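Local coordinates for protein glycerate 2-kinase (Pyrococcus horikoshii, PDB 1X3L) that catalyses the ATP-dependent phosphorylation of D-glycerate to 2-phosphoglycerate, with magnesium as cofactor, at residues V191-D196 and N262-S267; P214-D219 and T252-L257; Q309-R314 and A431-K436. All blocks are in the same frame, centred on the assembly; numbering follows the deposited sequence.

Contact 1 of 3, residues V191-D196 and N262-S267; sequences VLIISD and NFLIAS
V191-I194 and N262-A266 are neighbouring parallel strands at one edge of a six-stranded parallel sheet, with helices packed against it; the second strand is the outermost. Main-chain bonds join them: F263 N gives to V191 O, I193 N to F263 O (2.8 Å) and I265 N to I193 O (2.9 Å). The pairing then slips by one residue, a beta bulge at I265, and S195 N reaches A266 O in the straightest bond of the set, 170° at the hydrogen.

V191 and N262 lie side by side on one face, and N262 OD1 comes within 3.2 Å of V191 CB while bonding to T210. Further on, L264 CD1 leans over the main chain to 3.6 Å from S195 CB; the hydroxyl of that serine is turned to D200. The other face carries L192, F263, I194 and A266, with I265 of the bulge packing against L192; helix 23-30 partly roofs them. There L192 CD2 meets both F263 CB and I265 CG2 at 4.0 Å, and V191 O sits in the plane of the F263 ring at its edge. With chi1 at -69°, I194 directs CG1 over A266, bringing it to 3.6 Å from A266 CB.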
loop_
_atom_site.group_PDB
_atom_site.type_symbol
_atom_site.label_atom_id
_atom_site.label_comp_id
_atom_site.label_asym_id
_atom_site.label_seq_id
_atom_site.Cartn_x
_atom_site.Cartn_y
_atom_site.Cartn_z
ATOM N N VAL A 191 0.606 -16.566 1.431
ATOM C CA VAL A 191 0.581 -15.188 1.903
ATOM C C VAL A 191 0.054 -14.224 0.853
ATOM O O VAL A 191 0.578 -14.160 -0.258
ATOM C CB VAL A 191 2.001 -14.739 2.325
ATOM C CG1 VAL A 191 1.960 -13.346 2.936
ATOM C CG2 VAL A 191 2.585 -15.743 3.316
ATOM N N LEU A 192 -0.997 -13.491 1.210
ATOM C CA LEU A 192 -1.591 -12.509 0.312
ATOM C C LEU A 192 -1.287 -11.134 0.903
ATOM O O LEU A 192 -1.666 -10.830 2.037
ATOM C CB LEU A 192 -3.102 -12.737 0.192
ATOM C CG LEU A 192 -3.518 -14.166 -0.199
ATOM C CD1 LEU A 192 -5.027 -14.213 -0.429
ATOM C CD2 LEU A 192 -2.771 -14.607 -1.464
ATOM N N ILE A 193 -0.600 -10.307 0.129
ATOM C CA ILE A 193 -0.198 -8.989 0.603
ATOM C C ILE A 193 -0.722 -7.821 -0.236
ATOM O O ILE A 193 -0.830 -7.912 -1.457
ATOM C CB ILE A 193 1.344 -8.898 0.643
ATOM C CG1 ILE A 193 1.907 -10.099 1.406
ATOM C CG2 ILE A 193 1.783 -7.594 1.303
ATOM C CD1 ILE A 193 3.416 -10.265 1.280
ATOM N N ILE A 194 -1.050 -6.728 0.444
ATOM C CA ILE A 194 -1.512 -5.510 -0.209
ATOM C C ILE A 194 -0.436 -4.488 0.117
ATOM O O ILE A 194 -0.068 -4.326 1.277
ATOM C CB ILE A 194 -2.868 -5.030 0.345
ATOM C CG1 ILE A 194 -3.967 -6.009 -0.075
ATOM C CG2 ILE A 194 -3.179 -3.614 -0.186
ATOM C CD1 ILE A 194 -5.346 -5.644 0.436
ATOM N N SER A 195 0.070 -3.805 -0.902
ATOM C CA SER A 195 1.145 -2.847 -0.700
ATOM C C SER A 195 0.809 -1.373 -0.841
ATOM O O SER A 195 0.313 -0.942 -1.878
ATOM C CB SER A 195 2.293 -3.158 -1.653
ATOM O OG SER A 195 3.306 -2.183 -1.520
ATOM N N ASP A 196 1.108 -0.606 0.205
ATOM C CA ASP A 196 0.895 0.836 0.184
ATOM C C ASP A 196 2.273 1.492 0.163
ATOM O O ASP A 196 2.436 2.657 0.535
ATOM C CB ASP A 196 0.097 1.291 1.415
ATOM C CG ASP A 196 0.806 0.990 2.727
ATOM O OD1 ASP A 196 1.866 0.326 2.704
ATOM O OD2 ASP A 196 0.293 1.413 3.788
ATOM N N ASN A 262 4.694 -16.146 -1.107
ATOM C CA ASN A 262 4.243 -14.772 -0.981
ATOM C C ASN A 262 3.671 -14.254 -2.293
ATOM O O ASN A 262 4.298 -14.369 -3.345
ATOM C CB ASN A 262 5.404 -13.891 -0.522
ATOM C CG ASN A 262 5.800 -14.162 0.919
ATOM O OD1 ASN A 262 5.061 -13.830 1.846
ATOM N ND2 ASN A 262 6.962 -14.776 1.113
ATOM N N PHE A 263 2.468 -13.696 -2.212
ATOM C CA PHE A 263 1.776 -13.143 -3.370
ATOM C C PHE A 263 1.364 -11.703 -3.073
ATOM O O PHE A 263 0.766 -11.420 -2.034
ATOM C CB PHE A 263 0.509 -13.950 -3.681
ATOM C CG PHE A 263 0.762 -15.403 -3.979
ATOM C CD1 PHE A 263 1.076 -15.820 -5.273
ATOM C CD2 PHE A 263 0.685 -16.357 -2.965
ATOM C CE1 PHE A 263 1.306 -17.169 -5.553
ATOM C CE2 PHE A 263 0.913 -17.708 -3.232
ATOM C CZ PHE A 263 1.223 -18.115 -4.528
ATOM N N LEU A 264 1.695 -10.794 -3.980
ATOM C CA LEU A 264 1.310 -9.400 -3.832
ATOM C C LEU A 264 0.034 -9.335 -4.673
ATOM O O LEU A 264 0.086 -9.504 -5.894
ATOM C CB LEU A 264 2.406 -8.486 -4.402
ATOM C CG LEU A 264 2.194 -6.967 -4.317
ATOM C CD1 LEU A 264 1.948 -6.543 -2.875
ATOM C CD2 LEU A 264 3.422 -6.254 -4.888
ATOM N N ILE A 265 -1.109 -9.111 -4.028
ATOM C CA ILE A 265 -2.382 -9.101 -4.751
ATOM C C ILE A 265 -3.062 -7.752 -4.970
ATOM O O ILE A 265 -4.099 -7.671 -5.630
ATOM C CB ILE A 265 -3.387 -10.054 -4.077
ATOM C CG1 ILE A 265 -3.810 -9.492 -2.714
ATOM C CG2 ILE A 265 -2.743 -11.428 -3.899
ATOM C CD1 ILE A 265 -5.002 -10.196 -2.104
ATOM N N ALA A 266 -2.498 -6.693 -4.408
ATOM C CA ALA A 266 -3.057 -5.358 -4.596
ATOM C C ALA A 266 -1.875 -4.425 -4.465
ATOM O O ALA A 266 -1.106 -4.521 -3.506
ATOM C CB ALA A 266 -4.116 -5.051 -3.531
ATOM N N SER A 267 -1.720 -3.538 -5.439
ATOM C CA SER A 267 -0.599 -2.607 -5.448
ATOM C C SER A 267 -0.866 -1.545 -6.497
ATOM O O SER A 267 -1.804 -1.657 -7.281
ATOM C CB SER A 267 0.686 -3.340 -5.825
ATOM O OG SER A 267 0.615 -3.790 -7.173
#

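Contact 2 of 3, residues P214-D219 and T252-L257. With EDO (1,2-ethanediol), chain D.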
loop_
_atom_site.group_PDB
_atom_site.type_symbol
_atom_site.label_atom_id
_atom_site.label_comp_id
_atom_site.label_asym_id
_atom_site.label_seq_id
_atom_site.Cartn_x
_atom_site.Cartn_y
_atom_site.Cartn_z
ATOM N N PRO A 214 17.711 -10.264 5.547
ATOM C CA PRO A 214 19.167 -10.416 5.487
ATOM C C PRO A 214 19.934 -9.819 6.666
ATOM O O PRO A 214 21.068 -10.212 6.919
ATOM C CB PRO A 214 19.525 -9.750 4.158
ATOM C CG PRO A 214 18.507 -8.664 4.060
ATOM C CD PRO A 214 17.232 -9.373 4.476
ATOM N N THR A 215 19.332 -8.877 7.389
ATOM C CA THR A 215 20.025 -8.272 8.524
ATOM C C THR A 215 20.260 -9.297 9.638
ATOM O O THR A 215 19.567 -10.316 9.724
ATOM C CB THR A 215 19.254 -7.060 9.090
ATOM O OG1 THR A 215 18.022 -7.495 9.674
ATOM C CG2 THR A 215 18.967 -6.060 7.978
ATOM N N THR A 216 21.237 -9.017 10.492
ATOM C CA THR A 216 21.597 -9.926 11.569
ATOM C C THR A 216 21.601 -9.258 12.934
ATOM O O THR A 216 21.390 -8.050 13.047
ATOM C CB THR A 216 23.003 -10.483 11.335
ATOM O OG1 THR A 216 23.935 -9.395 11.319
ATOM C CG2 THR A 216 23.077 -11.213 10.003
ATOM N N PHE A 217 21.848 -10.058 13.969
ATOM C CA PHE A 217 21.920 -9.548 15.333
ATOM C C PHE A 217 23.103 -8.591 15.402
ATOM O O PHE A 217 23.062 -7.578 16.096
ATOM C CB PHE A 217 22.129 -10.696 16.328
ATOM C CG PHE A 217 20.882 -11.480 16.625
ATOM C CD1 PHE A 217 19.829 -10.899 17.317
ATOM C CD2 PHE A 217 20.757 -12.801 16.206
ATOM C CE1 PHE A 217 18.668 -11.617 17.589
ATOM C CE2 PHE A 217 19.601 -13.528 16.474
ATOM C CZ PHE A 217 18.553 -12.935 17.167
ATOM N N GLU A 218 24.157 -8.920 14.668
ATOM C CA GLU A 218 25.349 -8.087 14.637
ATOM C C GLU A 218 25.007 -6.725 14.031
ATOM O O GLU A 218 25.476 -5.691 14.510
ATOM C CB GLU A 218 26.441 -8.783 13.828
ATOM C CG GLU A 218 27.796 -8.105 13.873
ATOM C CD GLU A 218 28.909 -9.035 13.424
ATOM O OE1 GLU A 218 29.095 -10.089 14.076
ATOM O OE2 GLU A 218 29.594 -8.719 12.426
ATOM N N ASP A 219 24.185 -6.726 12.983
ATOM C CA ASP A 219 23.779 -5.472 12.352
ATOM C C ASP A 219 22.976 -4.647 13.354
ATOM O O ASP A 219 23.146 -3.432 13.449
ATOM C CB ASP A 219 22.919 -5.723 11.105
ATOM C CG ASP A 219 23.708 -6.310 9.953
ATOM O OD1 ASP A 219 24.914 -6.007 9.837
ATOM O OD2 ASP A 219 23.120 -7.064 9.149
ATOM N N THR A 252 16.630 -14.135 12.227
ATOM C CA THR A 252 15.430 -13.875 11.435
ATOM C C THR A 252 15.595 -14.734 10.178
ATOM O O THR A 252 16.705 -15.176 9.876
ATOM C CB THR A 252 15.308 -12.383 11.049
ATOM O OG1 THR A 252 16.577 -11.896 10.597
ATOM C CG2 THR A 252 14.845 -11.554 12.243
ATOM N N LEU A 253 14.506 -14.984 9.457
ATOM C CA LEU A 253 14.558 -15.819 8.259
ATOM C C LEU A 253 15.627 -15.367 7.265
ATOM O O LEU A 253 15.645 -14.214 6.838
ATOM C CB LEU A 253 13.190 -15.844 7.564
ATOM C CG LEU A 253 13.121 -16.743 6.327
ATOM C CD1 LEU A 253 13.437 -18.175 6.730
ATOM C CD2 LEU A 253 11.750 -16.662 5.688
ATOM N N LYS A 254 16.509 -16.290 6.894
ATOM C CA LYS A 254 17.592 -15.993 5.962
ATOM C C LYS A 254 17.415 -16.669 4.604
ATOM O O LYS A 254 17.883 -16.160 3.589
ATOM C CB LYS A 254 18.935 -16.429 6.570
ATOM C CG LYS A 254 19.359 -15.635 7.800
ATOM C CD LYS A 254 19.876 -14.253 7.421
ATOM C CE LYS A 254 20.042 -13.367 8.645
ATOM N NZ LYS A 254 18.722 -13.038 9.269
ATOM N N GLU A 255 16.729 -17.807 4.588
ATOM C CA GLU A 255 16.526 -18.563 3.358
ATOM C C GLU A 255 15.059 -18.646 2.946
ATOM O O GLU A 255 14.160 -18.356 3.736
ATOM C CB GLU A 255 17.065 -19.984 3.537
ATOM C CG GLU A 255 18.517 -20.065 3.985
ATOM C CD GLU A 255 19.491 -19.787 2.860
ATOM O OE1 GLU A 255 19.513 -20.573 1.888
ATOM O OE2 GLU A 255 20.235 -18.786 2.944
ATOM N N ASP A 256 14.826 -19.054 1.703
ATOM C CA ASP A 256 13.473 -19.204 1.187
ATOM C C ASP A 256 12.873 -20.497 1.723
ATOM O O ASP A 256 13.575 -21.493 1.882
ATOM C CB ASP A 256 13.477 -19.250 -0.346
ATOM C CG ASP A 256 13.597 -17.870 -0.980
ATOM O OD1 ASP A 256 12.691 -17.036 -0.763
ATOM O OD2 ASP A 256 14.595 -17.623 -1.696
ATOM N N LEU A 257 11.575 -20.470 2.008
ATOM C CA LEU A 257 10.862 -21.643 2.499
ATOM C C LEU A 257 9.991 -22.157 1.354
ATOM O O LEU A 257 9.009 -21.518 0.970
ATOM C CB LEU A 257 9.982 -21.277 3.696
ATOM C CG LEU A 257 10.691 -20.783 4.959
ATOM C CD1 LEU A 257 9.670 -20.312 5.982
ATOM C CD2 LEU A 257 11.543 -21.909 5.528
HETATM C C1 EDO D . 9.240 -17.547 2.309
HETATM O O1 EDO D . 9.457 -18.667 1.432
HETATM C C2 EDO D . 10.248 -16.433 2.014
HETATM O O2 EDO D . 10.112 -15.989 0.660
#
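Two bends in the K254 side chain, at chi2 (-76°) and chi4 (-67°), turn its amine back to the carbonyl of T215, where NZ bonds to O at 2.9 Å. The donor arrives somewhat tilted from the carbonyl plane. The same nitrogen meets T252 O, two residues back in its own segment, at 3.0 Å but from well above that carbonyl's plane, and it also bonds to D213 O. Three main-chain oxygens thus grip the ammonium group, and through it the lysine ties the two loops together near the surface. Behind the amine, K254 CE passes 3.7 Å from P214 O and lies 4.0 Å from T216 CG2, the two side chains crossing at about a right angle. T252 OG1 has its own partner in D213.

Beyond the lysine, an ethanediol molecule, probably from the crystallisation liquor, takes a bond from L257 N to its O1 (2.8 Å) and gives one from O2 to D256 OD1, which also forms a salt bridge with K212. On the opposite flank, T216 OG1 accepts from D219 N at 3.2 Å, and D219 OD2 accepts from T216 N at 3.0 Å: the reciprocal pair of a capping box, opening helix 217-226 right beside the lysine-bound carbonyl.

Contact 3 of 3, residues Q309-R314 and A431-K436; sequences QEIAER and AIVTSK
I311 and A312 of the helix meet V433 of the strand where the last turns of helix 297-314 pack on the mixed sheet. The helix is the connection of a beta-alpha-beta unit, linking parallel strands 285-290 and 322-328, and strand 427-435 is the next neighbour of 322-328 in the sheet. Helix segment 309-314 and strand segment 431-435 run almost in the same direction, 8° apart, with their axes 9.2 Å from each other at the closest point.

The I311 and V433 side chains approach at a slant. V433 points at the helix, and its two methyls straddle a single group: I311 CG2 lies 3.9 Å from CG1 and 4.0 Å from CG2 of the valine. With chi1 at -69°, CG1 of I311 lies beside the backbone N, which leaves CG2 anti to that nitrogen and facing the valine. A312 adds its lone methyl from one side, with CB 4.3 Å from V433 CG1. P320 and V322 also touch both I311 and V433, which extends this apolar layer to the adjacent strand.

Past the valine the chain turns over the end of the helix, and K436, the last residue modelled, runs alongside the final helical carbonyls. K436 CA and CB both lie 3.3 Å from A312 O, while CG is 3.8 Å from both I311 O and A312 O. Its chain also brushes E319 and P320. The side chain is bent only at chi3 (60°), a kink that carries its end on toward R314. A positive group beside the C-terminal end of a helix is probably favourable here, although the approach is loose: K436 NZ remains 4.1 Å from R314 O.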
loop_
_atom_site.group_PDB
_atom_site.type_symbol
_atom_site.label_atom_id
_atom_site.label_comp_id
_atom_site.label_asym_id
_atom_site.label_seq_id
_atom_site.Cartn_x
_atom_site.Cartn_y
_atom_site.Cartn_z
ATOM N N GLN A 309 1.294 17.327 -24.519
ATOM C CA GLN A 309 1.449 18.328 -25.574
ATOM C C GLN A 309 2.076 17.717 -26.828
ATOM O O GLN A 309 1.596 17.921 -27.942
ATOM C CB GLN A 309 2.363 19.467 -25.126
ATOM C CG GLN A 309 1.750 20.518 -24.247
ATOM C CD GLN A 309 2.715 21.670 -24.007
ATOM O OE1 GLN A 309 3.761 21.503 -23.371
ATOM N NE2 GLN A 309 2.377 22.842 -24.531
ATOM N N GLU A 310 3.168 16.989 -26.629
ATOM C CA GLU A 310 3.898 16.357 -27.722
ATOM C C GLU A 310 3.002 15.380 -28.488
ATOM O O GLU A 310 3.008 15.352 -29.717
ATOM C CB GLU A 310 5.123 15.629 -27.159
ATOM C CG GLU A 310 6.200 15.279 -28.177
ATOM C CD GLU A 310 6.926 16.504 -28.727
ATOM O OE1 GLU A 310 6.885 17.582 -28.088
ATOM O OE2 GLU A 310 7.554 16.381 -29.803
ATOM N N ILE A 311 2.234 14.588 -27.750
ATOM C CA ILE A 311 1.328 13.607 -28.343
ATOM C C ILE A 311 0.251 14.275 -29.204
ATOM O O ILE A 311 0.020 13.878 -30.346
ATOM C CB ILE A 311 0.650 12.748 -27.229
ATOM C CG1 ILE A 311 1.699 11.837 -26.574
ATOM C CG2 ILE A 311 -0.512 11.921 -27.808
ATOM C CD1 ILE A 311 1.169 11.010 -25.426
ATOM N N ALA A 312 -0.401 15.297 -28.658
ATOM C CA ALA A 312 -1.454 15.994 -29.386
ATOM C C ALA A 312 -0.905 16.823 -30.544
ATOM O O ALA A 312 -1.578 17.026 -31.556
ATOM C CB ALA A 312 -2.235 16.894 -28.434
ATOM N N GLU A 313 0.332 17.284 -30.399
ATOM C CA GLU A 313 0.949 18.123 -31.414
ATOM C C GLU A 313 1.664 17.375 -32.538
ATOM O O GLU A 313 1.538 17.754 -33.702
ATOM C CB GLU A 313 1.934 19.086 -30.743
ATOM C CG GLU A 313 2.487 20.176 -31.648
ATOM C CD GLU A 313 1.436 21.208 -32.020
ATOM O OE1 GLU A 313 0.757 21.720 -31.101
ATOM O OE2 GLU A 313 1.293 21.510 -33.225
ATOM N N ARG A 314 2.400 16.320 -32.198
ATOM C CA ARG A 314 3.170 15.573 -33.195
ATOM C C ARG A 314 2.943 14.066 -33.255
ATOM O O ARG A 314 3.594 13.375 -34.038
ATOM C CB ARG A 314 4.660 15.825 -32.965
ATOM C CG ARG A 314 5.064 17.289 -33.001
ATOM C CD ARG A 314 6.339 17.510 -32.204
ATOM N NE ARG A 314 6.846 18.880 -32.300
ATOM C CZ ARG A 314 7.478 19.368 -33.362
ATOM N NH1 ARG A 314 7.686 18.600 -34.424
ATOM N NH2 ARG A 314 7.910 20.622 -33.356
ATOM N N ALA A 431 -3.561 10.034 -18.031
ATOM C CA ALA A 431 -3.582 11.070 -19.059
ATOM C C ALA A 431 -4.215 10.493 -20.322
ATOM O O ALA A 431 -3.767 9.473 -20.848
ATOM C CB ALA A 431 -2.161 11.564 -19.351
ATOM N N ILE A 432 -5.263 11.144 -20.809
ATOM C CA ILE A 432 -5.951 10.662 -21.995
ATOM C C ILE A 432 -5.884 11.661 -23.137
ATOM O O ILE A 432 -6.142 12.846 -22.947
ATOM C CB ILE A 432 -7.446 10.388 -21.698
ATOM C CG1 ILE A 432 -7.579 9.425 -20.515
ATOM C CG2 ILE A 432 -8.127 9.824 -22.940
ATOM C CD1 ILE A 432 -8.999 9.290 -19.999
ATOM N N VAL A 433 -5.512 11.182 -24.320
ATOM C CA VAL A 433 -5.483 12.035 -25.506
ATOM C C VAL A 433 -6.330 11.294 -26.538
ATOM O O VAL A 433 -5.996 10.186 -26.949
ATOM C CB VAL A 433 -4.062 12.240 -26.055
ATOM C CG1 VAL A 433 -4.102 13.220 -27.225
ATOM C CG2 VAL A 433 -3.145 12.771 -24.961
ATOM N N THR A 434 -7.441 11.898 -26.939
ATOM C CA THR A 434 -8.332 11.255 -27.893
ATOM C C THR A 434 -8.071 11.656 -29.337
ATOM O O THR A 434 -8.457 10.946 -30.261
ATOM C CB THR A 434 -9.801 11.559 -27.551
ATOM O OG1 THR A 434 -9.986 12.977 -27.462
ATOM C CG2 THR A 434 -10.178 10.929 -26.217
ATOM N N SER A 435 -7.400 12.781 -29.539
ATOM C CA SER A 435 -7.137 13.239 -30.895
ATOM C C SER A 435 -6.041 14.294 -30.930
ATOM O O SER A 435 -5.781 14.958 -29.927
ATOM C CB SER A 435 -8.427 13.812 -31.490
ATOM O OG SER A 435 -8.226 14.265 -32.814
ATOM N N LYS A 436 -5.397 14.440 -32.088
ATOM C CA LYS A 436 -4.338 15.431 -32.260
ATOM C C LYS A 436 -4.942 16.804 -32.556
ATOM O O LYS A 436 -6.128 16.850 -32.947
ATOM C CB LYS A 436 -3.412 15.028 -33.411
ATOM C CG LYS A 436 -2.606 13.766 -33.158
ATOM C CD LYS A 436 -1.781 13.372 -34.378
ATOM C CE LYS A 436 -0.792 14.462 -34.761
ATOM N NZ LYS A 436 0.046 14.068 -35.928
#

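How the contacts relate
Following the chain from the N terminus, strand 188-194 comes first, and contact 1 closes only when strand 260-266 joins it, at the end of a long excursion that is mostly helix and loop. Contact 2 nests inside that excursion, pinning the start of helix 217-226 to the loop that leads into strand 260-266; its centre is about 21 Å from that of contact 1. Contact 3 follows in series, joining helix 297-314 to the final strand across 116 intervening residues. It belongs to the mixed sheet, not the parallel one, and lies on the opposite side of the chain's centre from contact 2, about 50 Å away between centres.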